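Local coordinates for protein importin subunit beta-1 (PDB 5OWU) that carries proteins into the nucleus, associating with importin alpha, which binds the classical nuclear localization signal of the cargo, at residues I614-F619 with S656-G661; L601-L606 with S641-K646; V583-P588 with I663-N668; M547-Q552 with S574-V579. All coordinates share one frame; numbering follows the deposited sequence.

Interaction 1 of 4, residues I614-F619 with S656-G661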
loop_
_atom_site.group_PDB
_atom_site.type_symbol
_atom_site.label_atom_id
_atom_site.label_comp_id
_atom_site.label_asym_id
_atom_site.label_seq_id
_atom_site.Cartn_x
_atom_site.Cartn_y
_atom_site.Cartn_z
ATOM N N ILE A 614 11.788 -19.731 -11.037
ATOM C CA ILE A 614 13.016 -19.168 -10.481
ATOM C C ILE A 614 13.790 -18.310 -11.475
ATOM O O ILE A 614 14.807 -17.721 -11.095
ATOM C CB ILE A 614 13.937 -20.270 -9.922
ATOM C CG1 ILE A 614 14.308 -21.263 -11.018
ATOM C CG2 ILE A 614 13.273 -20.979 -8.753
ATOM C CD1 ILE A 614 15.593 -21.995 -10.738
ATOM N N GLU A 615 13.358 -18.222 -12.738
ATOM C CA GLU A 615 14.180 -17.531 -13.729
ATOM C C GLU A 615 14.398 -16.071 -13.356
ATOM O O GLU A 615 15.417 -15.484 -13.725
ATOM C CB GLU A 615 13.559 -17.639 -15.127
ATOM C CG GLU A 615 12.173 -17.036 -15.276
ATOM C CD GLU A 615 11.672 -17.059 -16.718
ATOM O OE1 GLU A 615 12.488 -17.274 -17.646
ATOM O OE2 GLU A 615 10.457 -16.862 -16.921
ATOM N N ASP A 616 13.454 -15.465 -12.641
ATOM C CA ASP A 616 13.628 -14.089 -12.189
ATOM C C ASP A 616 14.842 -13.962 -11.269
ATOM O O ASP A 616 15.708 -13.096 -11.467
ATOM C CB ASP A 616 12.353 -13.627 -11.483
ATOM C CG ASP A 616 12.279 -12.127 -11.337
ATOM O OD1 ASP A 616 12.537 -11.422 -12.337
ATOM O OD2 ASP A 616 11.960 -11.653 -10.225
ATOM N N ASP A 617 14.924 -14.829 -10.255
ATOM C CA ASP A 617 16.064 -14.805 -9.344
ATOM C C ASP A 617 17.359 -15.207 -10.044
ATOM O O ASP A 617 18.441 -14.710 -9.689
ATOM C CB ASP A 617 15.777 -15.719 -8.158
ATOM C CG ASP A 617 14.555 -15.271 -7.373
ATOM O OD1 ASP A 617 14.433 -14.057 -7.103
ATOM O OD2 ASP A 617 13.707 -16.125 -7.055
ATOM N N VAL A 618 17.272 -16.083 -11.050
ATOM C CA VAL A 618 18.458 -16.426 -11.825
ATOM C C VAL A 618 18.946 -15.211 -12.595
ATOM O O VAL A 618 20.148 -14.948 -12.669
ATOM C CB VAL A 618 18.170 -17.606 -12.771
ATOM C CG1 VAL A 618 19.382 -17.890 -13.648
ATOM C CG2 VAL A 618 17.789 -18.850 -11.980
ATOM N N PHE A 619 18.024 -14.461 -13.189
ATOM C CA PHE A 619 18.396 -13.257 -13.919
ATOM C C PHE A 619 19.005 -12.223 -12.987
ATOM O O PHE A 619 19.945 -11.520 -13.367
ATOM C CB PHE A 619 17.175 -12.682 -14.633
ATOM C CG PHE A 619 17.024 -13.166 -16.040
ATOM C CD1 PHE A 619 16.697 -14.484 -16.304
ATOM C CD2 PHE A 619 17.214 -12.301 -17.103
ATOM C CE1 PHE A 619 16.565 -14.931 -17.612
ATOM C CE2 PHE A 619 17.077 -12.739 -18.404
ATOM C CZ PHE A 619 16.754 -14.057 -18.658
ATOM N N SER A 656 10.670 -9.819 -17.437
ATOM C CA SER A 656 11.074 -8.771 -18.371
ATOM C C SER A 656 11.635 -7.565 -17.627
ATOM O O SER A 656 12.590 -6.930 -18.094
ATOM C CB SER A 656 9.890 -8.359 -19.247
ATOM O OG SER A 656 8.842 -7.804 -18.466
ATOM N N ILE A 657 11.060 -7.239 -16.468
ATOM C CA ILE A 657 11.593 -6.162 -15.636
ATOM C C ILE A 657 13.037 -6.459 -15.260
ATOM O O ILE A 657 13.924 -5.599 -15.361
ATOM C CB ILE A 657 10.732 -5.974 -14.374
ATOM C CG1 ILE A 657 9.249 -5.807 -14.725
ATOM C CG2 ILE A 657 11.251 -4.788 -13.549
ATOM C CD1 ILE A 657 8.934 -4.540 -15.417
ATOM N N THR A 658 13.289 -7.683 -14.798
ATOM C CA THR A 658 14.627 -8.047 -14.360
ATOM C C THR A 658 15.592 -8.099 -15.535
ATOM O O THR A 658 16.769 -7.753 -15.383
ATOM C CB THR A 658 14.579 -9.383 -13.621
ATOM O OG1 THR A 658 13.588 -9.310 -12.586
ATOM C CG2 THR A 658 15.924 -9.704 -12.998
ATOM N N ALA A 659 15.112 -8.503 -16.712
ATOM C CA ALA A 659 15.951 -8.468 -17.904
ATOM C C ALA A 659 16.325 -7.030 -18.269
ATOM O O ALA A 659 17.474 -6.748 -18.652
ATOM C CB ALA A 659 15.234 -9.170 -19.061
ATOM N N VAL A 660 15.376 -6.097 -18.134
ATOM C CA VAL A 660 15.720 -4.682 -18.269
ATOM C C VAL A 660 16.790 -4.309 -17.254
ATOM O O VAL A 660 17.690 -3.511 -17.543
ATOM C CB VAL A 660 14.476 -3.791 -18.115
ATOM C CG1 VAL A 660 14.879 -2.312 -18.079
ATOM C CG2 VAL A 660 13.503 -4.027 -19.249
ATOM N N GLY A 661 16.703 -4.869 -16.046
ATOM C CA GLY A 661 17.734 -4.616 -15.052
ATOM C C GLY A 661 19.089 -5.154 -15.463
ATOM O O GLY A 661 20.128 -4.589 -15.098
#
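The ring of Phe619 meets the methyl of Ala659 obliquely, with its CE2 corner 4.1 Å from Ala659 CB, while the ring of Phe640 lies against it with the two planes at about 50°. The other flat group, the carboxylate of Asp616, presents OD1 to the hydroxyl of Thr658. Both belong to the stacking of HEAT repeats: helix 615-629 is the second helix of HEAT 14, helix 655-669 the second of HEAT 15, and the segments run nearly parallel, their axes 9.1 Å apart and inclined by 7°. Second helices of successive HEAT repeats lie side by side in this way along a solenoid.

Small side chains suit the 655-669 surface. Ala659 is short enough for the broad Phe619 ring to slip in beside it, and its methyl also packs on Leu644, Ala647 and Leu648 of helix 637-649. Phe619 itself lies against Ala647 and Phe640, so its ring touches that helix as well as Ala659. Thr658 offers one polar and one apolar branch, and each finds a matching neighbour. Its first torsion (chi1 -53°) sets OG1 beside its own backbone N and CG2 anti to it, which turns the hydroxyl to Asp616 and the methyl to Phe619.

The carboxylate of Asp616 is swung across to the threonine by a first torsion that sets CG opposite the backbone N, and OG1 donates to OD1. The modelled separation of Thr658 OG1 and Asp616 OD1, 2.4 Å, is shorter than an ordinary hydrogen bond, and its exact value is doubtful. The apolar branch is clearer: Thr658 CG2 sits against Phe619 CB at 3.6 Å.

Interaction 2 of 4, residues L601-L606 with S641-K646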
loop_
_atom_site.group_PDB
_atom_site.type_symbol
_atom_site.label_atom_id
_atom_site.label_comp_id
_atom_site.label_asym_id
_atom_site.label_seq_id
_atom_site.Cartn_x
_atom_site.Cartn_y
_atom_site.Cartn_z
ATOM N N LEU A 601 25.917 -23.243 -13.684
ATOM C CA LEU A 601 24.743 -23.518 -12.867
ATOM C C LEU A 601 23.547 -22.702 -13.336
ATOM O O LEU A 601 22.434 -23.227 -13.480
ATOM C CB LEU A 601 25.068 -23.231 -11.402
ATOM C CG LEU A 601 26.191 -24.081 -10.822
ATOM C CD1 LEU A 601 26.498 -23.641 -9.383
ATOM C CD2 LEU A 601 25.837 -25.567 -10.919
ATOM N N PHE A 602 23.767 -21.418 -13.628
ATOM C CA PHE A 602 22.641 -20.557 -13.967
ATOM C C PHE A 602 21.965 -21.038 -15.245
ATOM O O PHE A 602 20.742 -21.222 -15.284
ATOM C CB PHE A 602 23.112 -19.107 -14.084
ATOM C CG PHE A 602 23.634 -18.525 -12.785
ATOM C CD1 PHE A 602 23.216 -19.025 -11.556
ATOM C CD2 PHE A 602 24.542 -17.479 -12.793
ATOM C CE1 PHE A 602 23.696 -18.497 -10.371
ATOM C CE2 PHE A 602 25.025 -16.944 -11.605
ATOM C CZ PHE A 602 24.598 -17.453 -10.394
ATOM N N PHE A 603 22.751 -21.303 -16.287
ATOM C CA PHE A 603 22.171 -21.872 -17.496
ATOM C C PHE A 603 21.415 -23.156 -17.188
ATOM O O PHE A 603 20.291 -23.348 -17.666
ATOM C CB PHE A 603 23.261 -22.110 -18.541
ATOM C CG PHE A 603 23.768 -20.849 -19.176
ATOM C CD1 PHE A 603 22.881 -19.900 -19.652
ATOM C CD2 PHE A 603 25.127 -20.597 -19.272
ATOM C CE1 PHE A 603 23.340 -18.730 -20.229
ATOM C CE2 PHE A 603 25.589 -19.429 -19.850
ATOM C CZ PHE A 603 24.693 -18.497 -20.327
ATOM N N ARG A 604 21.988 -24.030 -16.357
ATOM C CA ARG A 604 21.265 -25.245 -16.011
ATOM C C ARG A 604 19.922 -24.897 -15.385
ATOM O O ARG A 604 18.874 -25.411 -15.800
ATOM C CB ARG A 604 22.112 -26.121 -15.086
ATOM C CG ARG A 604 23.225 -26.857 -15.826
ATOM C CD ARG A 604 24.224 -27.485 -14.877
ATOM N NE ARG A 604 23.588 -28.411 -13.946
ATOM C CZ ARG A 604 24.193 -28.933 -12.884
ATOM N NH1 ARG A 604 25.451 -28.619 -12.607
ATOM N NH2 ARG A 604 23.534 -29.764 -12.088
ATOM N N LEU A 605 19.925 -23.955 -14.437
ATOM C CA LEU A 605 18.671 -23.542 -13.821
ATOM C C LEU A 605 17.710 -22.988 -14.859
ATOM O O LEU A 605 16.493 -23.185 -14.758
ATOM C CB LEU A 605 18.942 -22.508 -12.731
ATOM C CG LEU A 605 19.620 -23.069 -11.484
ATOM C CD1 LEU A 605 20.149 -21.937 -10.620
ATOM C CD2 LEU A 605 18.650 -23.936 -10.694
ATOM N N LEU A 606 18.235 -22.286 -15.867
ATOM C CA LEU A 606 17.371 -21.718 -16.894
ATOM C C LEU A 606 16.818 -22.789 -17.823
ATOM O O LEU A 606 15.735 -22.609 -18.392
ATOM C CB LEU A 606 18.129 -20.662 -17.703
ATOM C CG LEU A 606 18.450 -19.327 -17.023
ATOM C CD1 LEU A 606 19.217 -18.423 -17.971
ATOM C CD2 LEU A 606 17.191 -18.619 -16.529
ATOM N N SER A 641 22.219 -14.503 -24.793
ATOM C CA SER A 641 21.355 -13.654 -25.613
ATOM C C SER A 641 19.976 -14.247 -25.866
ATOM O O SER A 641 18.981 -13.520 -25.709
ATOM C CB SER A 641 22.062 -13.350 -26.941
ATOM O OG SER A 641 21.184 -12.681 -27.831
ATOM N N PRO A 642 19.835 -15.515 -26.259
ATOM C CA PRO A 642 18.477 -16.045 -26.480
ATOM C C PRO A 642 17.597 -15.936 -25.248
ATOM O O PRO A 642 16.444 -15.482 -25.342
ATOM C CB PRO A 642 18.736 -17.507 -26.888
ATOM C CG PRO A 642 20.149 -17.531 -27.363
ATOM C CD PRO A 642 20.873 -16.519 -26.540
ATOM N N TYR A 643 18.121 -16.328 -24.083
ATOM C CA TYR A 643 17.364 -16.195 -22.844
ATOM C C TYR A 643 16.988 -14.744 -22.595
ATOM O O TYR A 643 15.834 -14.433 -22.284
ATOM C CB TYR A 643 18.174 -16.727 -21.665
ATOM C CG TYR A 643 18.540 -18.184 -21.768
ATOM C CD1 TYR A 643 17.587 -19.173 -21.584
ATOM C CD2 TYR A 643 19.845 -18.568 -22.022
ATOM C CE1 TYR A 643 17.924 -20.503 -21.671
ATOM C CE2 TYR A 643 20.189 -19.890 -22.110
ATOM C CZ TYR A 643 19.228 -20.850 -21.933
ATOM O OH TYR A 643 19.578 -22.171 -22.018
ATOM N N LEU A 644 17.958 -13.837 -22.723
ATOM C CA LEU A 644 17.691 -12.424 -22.476
ATOM C C LEU A 644 16.563 -11.908 -23.361
ATOM O O LEU A 644 15.617 -11.281 -22.875
ATOM C CB LEU A 644 18.961 -11.607 -22.696
ATOM C CG LEU A 644 18.797 -10.090 -22.605
ATOM C CD1 LEU A 644 18.292 -9.683 -21.229
ATOM C CD2 LEU A 644 20.118 -9.418 -22.938
ATOM N N LEU A 645 16.653 -12.148 -24.671
ATOM C CA LEU A 645 15.625 -11.659 -25.588
ATOM C C LEU A 645 14.259 -12.258 -25.260
ATOM O O LEU A 645 13.245 -11.543 -25.216
ATOM C CB LEU A 645 16.026 -11.972 -27.032
ATOM C CG LEU A 645 16.806 -10.883 -27.779
ATOM C CD1 LEU A 645 18.007 -10.390 -26.980
ATOM C CD2 LEU A 645 17.252 -11.404 -29.146
ATOM N N LYS A 646 14.208 -13.573 -25.025
ATOM C CA LYS A 646 12.934 -14.194 -24.668
ATOM C C LYS A 646 12.351 -13.570 -23.404
ATOM O O LYS A 646 11.150 -13.279 -23.339
ATOM C CB LYS A 646 13.112 -15.703 -24.490
ATOM C CG LYS A 646 11.826 -16.433 -24.103
ATOM C CD LYS A 646 11.964 -17.950 -24.191
ATOM C CE LYS A 646 12.116 -18.420 -25.635
ATOM N NZ LYS A 646 11.880 -19.885 -25.792
#
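Tyr643 accounts for one side of this contact by itself, receiving Phe603 and Leu606 from helix 595-607. The aromatic contact comes first. The Phe603 and Tyr643 rings are inclined by only 29°, yet they are slid so far apart, with centroids separated by 5.8 Å, that they hardly overlap. What touches is one side of each ring: Phe603 CD1 lies 3.6 Å from Tyr643 CE2, and Phe603 CE1 stands 3.9 Å from Tyr643 CD2. The approach is oblique for both rings.

The second interaction is a CH-pi contact. The CD1 methyl of Leu606 sits over one face of the tyrosine, 4.0 Å from the centroid of the Tyr643 ring and 18° off its normal, displaced toward the rim. Leu606 CB adds a contact of 4.0 Å with Tyr643 CE1. Branched leucine suits this spot because its other methyl, CD2, remains for Val618 on helix 615-629.

These helices are the first helices of adjacent HEAT repeats, 595-607 in HEAT 14 and 637-649 in HEAT 15, and the long tyrosine bridges their flanks where the backbones are well separated: the nearest CA atoms, those of Leu606 and Tyr643, are 8.1 Å apart. Tyr643 CG stands beside its own backbone N (chi1 -61°), from where the ring reaches across to the partner helix. Pro642, just before it, has no N-H to give to the preceding turn, and the helix is kinked there.

The polar component lies at the end of the ring, where Tyr643 OH is hydrogen-bonded to OE2 of Glu607, the residue that follows Leu606.

Interaction 3 of 4, residues V583-P588 with I663-N668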
loop_
_atom_site.group_PDB
_atom_site.type_symbol
_atom_site.label_atom_id
_atom_site.label_comp_id
_atom_site.label_asym_id
_atom_site.label_seq_id
_atom_site.Cartn_x
_atom_site.Cartn_y
_atom_site.Cartn_z
ATOM N N VAL A 583 26.153 -11.529 -2.525
ATOM C CA VAL A 583 27.561 -11.893 -2.368
ATOM C C VAL A 583 28.361 -11.436 -3.584
ATOM O O VAL A 583 29.434 -10.833 -3.458
ATOM C CB VAL A 583 27.695 -13.412 -2.144
ATOM C CG1 VAL A 583 29.147 -13.876 -2.288
ATOM C CG2 VAL A 583 27.168 -13.794 -0.769
ATOM N N ILE A 584 27.839 -11.706 -4.778
ATOM C CA ILE A 584 28.555 -11.363 -6.006
ATOM C C ILE A 584 28.757 -9.856 -6.087
ATOM O O ILE A 584 29.853 -9.371 -6.389
ATOM C CB ILE A 584 27.793 -11.898 -7.228
ATOM C CG1 ILE A 584 27.873 -13.424 -7.264
ATOM C CG2 ILE A 584 28.333 -11.278 -8.535
ATOM C CD1 ILE A 584 26.849 -14.076 -8.179
ATOM N N ARG A 585 27.703 -9.090 -5.802
ATOM C CA ARG A 585 27.829 -7.640 -5.885
ATOM C C ARG A 585 28.768 -7.090 -4.818
ATOM O O ARG A 585 29.488 -6.117 -5.067
ATOM C CB ARG A 585 26.453 -6.986 -5.770
ATOM C CG ARG A 585 25.652 -7.067 -7.048
ATOM C CD ARG A 585 24.635 -5.946 -7.136
ATOM N NE ARG A 585 23.594 -6.264 -8.106
ATOM C CZ ARG A 585 23.597 -5.880 -9.378
ATOM N NH1 ARG A 585 24.584 -5.135 -9.854
ATOM N NH2 ARG A 585 22.600 -6.238 -10.172
ATOM N N LYS A 586 28.780 -7.686 -3.625
ATOM C CA LYS A 586 29.537 -7.079 -2.534
ATOM C C LYS A 586 31.043 -7.216 -2.733
ATOM O O LYS A 586 31.801 -6.326 -2.333
ATOM C CB LYS A 586 29.129 -7.695 -1.194
ATOM C CG LYS A 586 29.700 -6.970 0.021
ATOM C CD LYS A 586 29.077 -5.587 0.184
ATOM C CE LYS A 586 29.846 -4.738 1.177
ATOM N NZ LYS A 586 29.831 -5.316 2.543
ATOM N N SER A 587 31.504 -8.310 -3.327
ATOM C CA SER A 587 32.935 -8.570 -3.478
ATOM C C SER A 587 33.198 -8.985 -4.916
ATOM O O SER A 587 33.354 -10.178 -5.211
ATOM C CB SER A 587 33.418 -9.638 -2.497
ATOM O OG SER A 587 34.828 -9.781 -2.569
ATOM N N PRO A 588 33.258 -8.023 -5.840
ATOM C CA PRO A 588 33.511 -8.383 -7.246
ATOM C C PRO A 588 34.838 -9.093 -7.447
ATOM O O PRO A 588 34.915 -10.041 -8.237
ATOM C CB PRO A 588 33.475 -7.025 -7.966
ATOM C CG PRO A 588 32.764 -6.092 -7.032
ATOM C CD PRO A 588 33.106 -6.568 -5.659
ATOM N N ILE A 663 20.062 -5.133 -18.638
ATOM C CA ILE A 663 20.534 -4.079 -19.538
ATOM C C ILE A 663 21.111 -2.920 -18.730
ATOM O O ILE A 663 22.186 -2.394 -19.049
ATOM C CB ILE A 663 19.402 -3.619 -20.476
ATOM C CG1 ILE A 663 18.895 -4.791 -21.311
ATOM C CG2 ILE A 663 19.900 -2.501 -21.404
ATOM C CD1 ILE A 663 17.656 -4.478 -22.131
ATOM N N ALA A 664 20.417 -2.517 -17.660
ATOM C CA ALA A 664 20.922 -1.444 -16.808
ATOM C C ALA A 664 22.307 -1.775 -16.273
ATOM O O ALA A 664 23.201 -0.920 -16.274
ATOM C CB ALA A 664 19.957 -1.188 -15.648
ATOM N N ASP A 665 22.511 -3.012 -15.818
ATOM C CA ASP A 665 23.811 -3.383 -15.268
ATOM C C ASP A 665 24.904 -3.347 -16.333
ATOM O O ASP A 665 25.966 -2.754 -16.114
ATOM C CB ASP A 665 23.740 -4.764 -14.620
ATOM C CG ASP A 665 23.292 -4.698 -13.182
ATOM O OD1 ASP A 665 23.804 -3.819 -12.456
ATOM O OD2 ASP A 665 22.421 -5.503 -12.782
ATOM N N ILE A 666 24.671 -3.967 -17.493
ATOM C CA ILE A 666 25.763 -4.052 -18.462
ATOM C C ILE A 666 26.058 -2.687 -19.070
ATOM O O ILE A 666 27.196 -2.414 -19.471
ATOM C CB ILE A 666 25.488 -5.102 -19.559
ATOM C CG1 ILE A 666 24.238 -4.763 -20.368
ATOM C CG2 ILE A 666 25.374 -6.501 -18.952
ATOM C CD1 ILE A 666 24.189 -5.473 -21.699
ATOM N N SER A 667 25.061 -1.804 -19.154
ATOM C CA SER A 667 25.349 -0.457 -19.636
ATOM C C SER A 667 26.399 0.224 -18.766
ATOM O O SER A 667 27.207 1.010 -19.271
ATOM C CB SER A 667 24.070 0.375 -19.686
ATOM O OG SER A 667 23.751 0.903 -18.412
ATOM N N ASN A 668 26.409 -0.066 -17.467
ATOM C CA ASN A 668 27.398 0.503 -16.558
ATOM C C ASN A 668 28.685 -0.316 -16.514
ATOM O O ASN A 668 29.779 0.256 -16.470
ATOM C CB ASN A 668 26.807 0.618 -15.149
ATOM C CG ASN A 668 25.548 1.480 -15.106
ATOM O OD1 ASN A 668 25.546 2.623 -15.569
ATOM N ND2 ASN A 668 24.469 0.930 -14.555
#
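Arg585 and Asp665 reach for each other from opposite directions and meet end-on, in a salt bridge that joins HEAT 13 to HEAT 15 of the solenoid. Arg585 belongs to the last turn of helix 563-586, Asp665 to helix 655-669, and helix 615-629 of HEAT 14 lies between. Their CA atoms are 11.1 Å apart, a gap that suits arginine: its chain is extended from CG to NE and passes over Ala624 and Ala627 of the intervening helix, where small residues let it lie close. The shorter Asp665 points toward the arginine and touches Ser623 on the same helix.

At the end of this reach the guanidinium uses both terminal nitrogens, one for each carboxylate oxygen. The two planes are not flush but turned 34° apart, and the two bonds differ in geometry. NH1 of Arg585 approaches OD1 of Asp665 from above the carboxylate plane, at 3.0 Å. Two bonds at once should limit rotation of both groups, although Arg585 is exposed. The shorter and straighter bond runs from Arg585 NH2 to the syn side of Asp665 OD2, 2.7 Å long and almost straight at 174°, with the oxygen in the guanidinium plane.

Interaction 4 of 4, residues M547-Q552 with S574-V579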
loop_
_atom_site.group_PDB
_atom_site.type_symbol
_atom_site.label_atom_id
_atom_site.label_comp_id
_atom_site.label_asym_id
_atom_site.label_seq_id
_atom_site.Cartn_x
_atom_site.Cartn_y
_atom_site.Cartn_z
ATOM N N MET A 547 26.975 -20.906 -2.637
ATOM C CA MET A 547 27.335 -21.612 -3.863
ATOM C C MET A 547 27.165 -23.115 -3.681
ATOM O O MET A 547 26.370 -23.755 -4.384
ATOM C CB MET A 547 28.762 -21.237 -4.273
ATOM C CG MET A 547 28.856 -19.772 -4.706
ATOM S SD MET A 547 30.437 -19.196 -5.354
ATOM C CE MET A 547 31.572 -19.616 -4.031
ATOM N N ASP A 548 27.863 -23.691 -2.697
ATOM C CA ASP A 548 27.677 -25.102 -2.379
ATOM C C ASP A 548 26.196 -25.426 -2.205
ATOM O O ASP A 548 25.690 -26.416 -2.748
ATOM C CB ASP A 548 28.462 -25.460 -1.114
ATOM C CG ASP A 548 29.969 -25.284 -1.280
ATOM O OD1 ASP A 548 30.401 -24.641 -2.260
ATOM O OD2 ASP A 548 30.724 -25.778 -0.414
ATOM N N LYS A 549 25.475 -24.579 -1.465
ATOM C CA LYS A 549 24.075 -24.879 -1.186
ATOM C C LYS A 549 23.266 -24.918 -2.470
ATOM O O LYS A 549 22.408 -25.793 -2.652
ATOM C CB LYS A 549 23.497 -23.849 -0.219
ATOM C CG LYS A 549 22.138 -24.233 0.350
ATOM C CD LYS A 549 22.271 -25.374 1.354
ATOM C CE LYS A 549 20.915 -25.837 1.839
ATOM N NZ LYS A 549 21.020 -26.937 2.840
ATOM N N LEU A 550 23.529 -23.983 -3.382
ATOM C CA LEU A 550 22.836 -24.032 -4.660
ATOM C C LEU A 550 23.074 -25.383 -5.318
ATOM O O LEU A 550 22.127 -26.065 -5.734
ATOM C CB LEU A 550 23.299 -22.882 -5.557
ATOM C CG LEU A 550 22.592 -22.709 -6.902
ATOM C CD1 LEU A 550 21.101 -22.512 -6.706
ATOM C CD2 LEU A 550 23.201 -21.540 -7.685
ATOM N N GLY A 551 24.338 -25.815 -5.360
ATOM C CA GLY A 551 24.645 -27.122 -5.917
ATOM C C GLY A 551 23.800 -28.204 -5.288
ATOM O O GLY A 551 23.217 -29.039 -5.986
ATOM N N GLN A 552 23.676 -28.169 -3.961
ATOM C CA GLN A 552 22.936 -29.217 -3.275
ATOM C C GLN A 552 21.494 -29.253 -3.751
ATOM O O GLN A 552 20.954 -30.327 -4.052
ATOM C CB GLN A 552 23.010 -28.996 -1.767
ATOM C CG GLN A 552 22.362 -30.085 -0.958
ATOM C CD GLN A 552 22.287 -29.727 0.504
ATOM O OE1 GLN A 552 21.269 -29.220 0.979
ATOM N NE2 GLN A 552 23.371 -29.976 1.224
ATOM N N SER A 574 15.253 -19.717 -4.603
ATOM C CA SER A 574 15.122 -18.263 -4.647
ATOM C C SER A 574 15.891 -17.602 -3.500
ATOM O O SER A 574 16.656 -16.655 -3.718
ATOM C CB SER A 574 13.636 -17.893 -4.614
ATOM O OG SER A 574 13.437 -16.497 -4.475
ATOM N N ASN A 575 15.709 -18.096 -2.269
ATOM C CA ASN A 575 16.461 -17.564 -1.129
ATOM C C ASN A 575 17.958 -17.616 -1.391
ATOM O O ASN A 575 18.688 -16.630 -1.172
ATOM C CB ASN A 575 16.138 -18.354 0.148
ATOM C CG ASN A 575 14.657 -18.346 0.508
ATOM O OD1 ASN A 575 14.187 -19.238 1.216
ATOM N ND2 ASN A 575 13.918 -17.354 0.024
ATOM N N ILE A 576 18.431 -18.773 -1.868
ATOM C CA ILE A 576 19.851 -18.949 -2.148
ATOM C C ILE A 576 20.313 -17.945 -3.194
ATOM O O ILE A 576 21.354 -17.302 -3.045
ATOM C CB ILE A 576 20.128 -20.393 -2.605
ATOM C CG1 ILE A 576 19.881 -21.373 -1.451
ATOM C CG2 ILE A 576 21.564 -20.541 -3.118
ATOM C CD1 ILE A 576 19.795 -22.818 -1.896
ATOM N N LEU A 577 19.564 -17.827 -4.289
ATOM C CA LEU A 577 19.997 -16.962 -5.381
ATOM C C LEU A 577 20.011 -15.496 -4.954
ATOM O O LEU A 577 20.876 -14.730 -5.383
ATOM C CB LEU A 577 19.100 -17.177 -6.605
ATOM C CG LEU A 577 19.290 -18.537 -7.296
ATOM C CD1 LEU A 577 18.126 -18.868 -8.203
ATOM C CD2 LEU A 577 20.596 -18.590 -8.075
ATOM N N THR A 578 19.074 -15.089 -4.097
ATOM C CA THR A 578 19.084 -13.719 -3.583
ATOM C C THR A 578 20.362 -13.447 -2.792
ATOM O O THR A 578 21.073 -12.455 -3.043
ATOM C CB THR A 578 17.836 -13.487 -2.726
ATOM O OG1 THR A 578 16.665 -13.726 -3.525
ATOM C CG2 THR A 578 17.786 -12.054 -2.175
ATOM N N VAL A 579 20.693 -14.336 -1.849
ATOM C CA VAL A 579 21.936 -14.138 -1.100
ATOM C C VAL A 579 23.134 -14.161 -2.039
ATOM O O VAL A 579 24.079 -13.384 -1.878
ATOM C CB VAL A 579 22.089 -15.189 0.014
ATOM C CG1 VAL A 579 23.370 -14.925 0.813
ATOM C CG2 VAL A 579 20.888 -15.171 0.931
#
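Lys549 NZ is held by two amide oxygens: it donates to Asn508 OD1, its stronger partner, and to Gln552 OE1 one turn along its own helix, 3.0 Å away. The donor stands tilted 33° from the plane of the glutamine's carbonyl group. Lysine suits this buried place because its polar end can be led off to those partners while its aliphatic part faces Ile576. With CG anti to the backbone N, Lys549 CG rests 3.5 Å from Ile576 CD1; the bend at chi2 (72°) then leads the ammonium away from the 574-579 segment. The two side chains cross at about a right angle.

Helices 536-553 and 563-586 are the antiparallel pair of HEAT 13, and the short segments run at 154° with axes 9.7 Å apart. Ile576 points toward helix 536-553, and its two branches divide the work. CD1 goes to the lysine, whereas Ile576 CG2 meets Leu550 CB at 3.8 Å. Beta branching thus lets one residue fill two neighbouring positions; it also touches Phe521 of helix 516-530.

Beside it, Leu550 and Leu577 meet through their methyls, with CD2 of Leu550 4.0 Å from CD2 of Leu577. Both leucines also pack on Phe602 of helix 595-607, which carries this apolar layer into HEAT 14. Within helix 563-586, Ser574 O accepts from both the backbone N and the hydroxyl of Thr578, each at 2.9 Å; the OG1 donor lies above the carbonyl plane. Ser574 OG itself is hydrogen-bonded to Asp617 OD2 of helix 615-629.

How the interactions relate
All four contacts belong to HEAT 13 to 15, at different levels. Interaction 4 is a buried contact between the two helices of one repeat; interactions 1 and 2 join HEAT 14 to HEAT 15 through their second and first helices respectively; interaction 3 skips a repeat, sharing helix 563-586 with interaction 4 and helix 655-669 with interaction 1. Their chemistry differs with burial: largely aliphatic in 4, mixed in buried 1, aromatic in the partly buried 2, and ionic at the surface in 3. The first, second and fourth touch one another, for example where Phe602 CE1 lies 3.9 Å from Leu577 CD2. Interaction 3 makes no such touch, and its centre is about 17 Å from that of interaction 2.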